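Local coordinates for protein spherulin-3A (Physarum polycephalum, PDB 1HDF) that serves as a structural protein of the beta/gamma-crystallin family, built on a calcium-binding Greek-key domain and found in the cytoplasm, at residues Val50-Asn55 / Glu75-Thr80. Residues are numbered along the deposited sequence; the frame is centred on the assembly and turned at random.
Sequences VKVGPN and ESSQVT
Lys51 lays its methylenes (CG, CD and CE) against the amide oxygen of Gln78, with Lys51 CG 3.4 Å from Gln78 OE1. The lysine chain runs extended beyond CG, which carries NZ past the glutamine to Asn9 OD1 and lets it make a cation-pi contact with Phe23. With an alanine in place of this lysine, Asn9 would probably lose its ammonium partner and Gln78 OE1 the methylenes lying against it. On the other face, Val50 CB meets Val79 CG1 at 3.8 Å, while Val50 and Val52 both rest on Leu73 of the second sheet. The strand axes approach to 4.7 Å and run antiparallel at 173°; strand 77-79 is the outermost strand of this sheet within the chain, in the two-sheet Greek-key crystallin domain. Reciprocal bonds join Val50 and Val79, and Val52 N donates to Ser77 O over 2.8 Å, with 171° at the hydrogen. Beyond Val52, Ser76 N donates to Gly53 O from above the carbonyl plane, 72° out of it. Ser76 OG lies 3.3 Å from Pro54 CA, and Glu75 CB packs 3.5 Å from Asn55 N, the Glu75 carboxylate turning away to a salt bridge with Lys57.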
loop_
_atom_site.group_PDB
_atom_site.type_symbol
_atom_site.label_atom_id
_atom_site.label_comp_id
_atom_site.label_asym_id
_atom_site.label_seq_id
_atom_site.Cartn_x
_atom_site.Cartn_y
_atom_site.Cartn_z
ATOM N N VAL A 50 13.388 -9.806 -18.615
ATOM C CA VAL A 50 12.162 -9.475 -17.890
ATOM C C VAL A 50 10.859 -9.796 -18.630
ATOM O O VAL A 50 10.816 -9.819 -19.855
ATOM C CB VAL A 50 12.137 -7.960 -17.540
ATOM C CG1 VAL A 50 10.921 -7.629 -16.676
ATOM C CG2 VAL A 50 13.424 -7.565 -16.844
ATOM N N LYS A 51 9.799 -10.029 -17.861
ATOM C CA LYS A 51 8.473 -10.295 -18.396
ATOM C C LYS A 51 7.475 -9.489 -17.572
ATOM O O LYS A 51 7.472 -9.566 -16.342
ATOM C CB LYS A 51 8.127 -11.780 -18.295
ATOM C CG LYS A 51 8.811 -12.672 -19.306
ATOM C CD LYS A 51 8.330 -14.100 -19.138
ATOM C CE LYS A 51 8.745 -14.985 -20.313
ATOM N NZ LYS A 51 8.278 -16.397 -20.124
ATOM N N VAL A 52 6.629 -8.715 -18.243
ATOM C CA VAL A 52 5.631 -7.905 -17.548
ATOM C C VAL A 52 4.230 -8.398 -17.907
ATOM O O VAL A 52 3.900 -8.591 -19.087
ATOM C CB VAL A 52 5.761 -6.401 -17.911
ATOM C CG1 VAL A 52 4.895 -5.565 -16.969
ATOM C CG2 VAL A 52 7.217 -5.954 -17.812
ATOM N N GLY A 53 3.407 -8.599 -16.879
ATOM C CA GLY A 53 2.063 -9.099 -17.096
ATOM C C GLY A 53 1.098 -8.126 -17.742
ATOM O O GLY A 53 1.433 -6.959 -17.955
ATOM N N PRO A 54 -0.119 -8.587 -18.075
ATOM C CA PRO A 54 -1.128 -7.725 -18.702
ATOM C C PRO A 54 -1.532 -6.579 -17.778
ATOM O O PRO A 54 -1.345 -6.664 -16.557
ATOM C CB PRO A 54 -2.286 -8.689 -18.989
ATOM C CG PRO A 54 -2.135 -9.736 -17.917
ATOM C CD PRO A 54 -0.634 -9.958 -17.900
ATOM N N ASN A 55 -2.071 -5.513 -18.370
ATOM C CA ASN A 55 -2.508 -4.338 -17.621
ATOM C C ASN A 55 -1.518 -3.932 -16.553
ATOM O O ASN A 55 -1.910 -3.500 -15.469
ATOM C CB ASN A 55 -3.861 -4.600 -16.968
ATOM C CG ASN A 55 -4.982 -4.607 -17.968
ATOM O OD1 ASN A 55 -6.154 -4.530 -17.606
ATOM N ND2 ASN A 55 -4.630 -4.700 -19.246
ATOM N N GLU A 75 2.860 -3.264 -20.644
ATOM C CA GLU A 75 2.127 -4.469 -20.271
ATOM C C GLU A 75 2.393 -5.578 -21.275
ATOM O O GLU A 75 2.679 -5.313 -22.440
ATOM C CB GLU A 75 0.621 -4.191 -20.238
ATOM C CG GLU A 75 0.074 -3.592 -21.528
ATOM C CD GLU A 75 0.097 -2.068 -21.528
ATOM O OE1 GLU A 75 1.016 -1.486 -20.920
ATOM O OE2 GLU A 75 -0.799 -1.451 -22.148
ATOM N N SER A 76 2.288 -6.819 -20.809
ATOM C CA SER A 76 2.477 -7.999 -21.645
ATOM C C SER A 76 3.701 -7.890 -22.544
ATOM O O SER A 76 3.639 -8.192 -23.735
ATOM C CB SER A 76 1.229 -8.229 -22.506
ATOM O OG SER A 76 0.048 -8.281 -21.716
ATOM N N SER A 77 4.820 -7.459 -21.980
ATOM C CA SER A 77 6.034 -7.331 -22.768
ATOM C C SER A 77 7.162 -8.112 -22.121
ATOM O O SER A 77 7.043 -8.582 -20.996
ATOM C CB SER A 77 6.456 -5.871 -22.857
ATOM O OG SER A 77 7.017 -5.461 -21.623
ATOM N N GLN A 78 8.266 -8.235 -22.847
ATOM C CA GLN A 78 9.445 -8.920 -22.345
ATOM C C GLN A 78 10.686 -8.502 -23.096
ATOM O O GLN A 78 10.627 -8.170 -24.281
ATOM C CB GLN A 78 9.295 -10.428 -22.466
ATOM C CG GLN A 78 8.399 -10.859 -23.584
ATOM C CD GLN A 78 7.143 -11.461 -23.041
ATOM O OE1 GLN A 78 7.201 -12.421 -22.267
ATOM N NE2 GLN A 78 5.992 -10.905 -23.423
ATOM N N VAL A 79 11.809 -8.515 -22.394
ATOM C CA VAL A 79 13.092 -8.169 -22.983
ATOM C C VAL A 79 14.009 -9.349 -22.666
ATOM O O VAL A 79 14.256 -9.656 -21.493
ATOM C CB VAL A 79 13.638 -6.848 -22.388
ATOM C CG1 VAL A 79 13.362 -6.795 -20.897
ATOM C CG2 VAL A 79 15.133 -6.724 -22.662
ATOM N N THR A 80 14.481 -10.025 -23.712
ATOM C CA THR A 80 15.333 -11.205 -23.540
ATOM C C THR A 80 16.748 -10.873 -23.100
ATOM O O THR A 80 17.446 -11.720 -22.553
ATOM C CB THR A 80 15.434 -12.036 -24.833
ATOM O OG1 THR A 80 16.146 -11.286 -25.823
ATOM C CG2 THR A 80 14.059 -12.384 -25.359
HETATM O O HOH W 1 5.264 -11.279 -20.313
HETATM O O HOH W 2 -2.043 -5.748 -21.258
#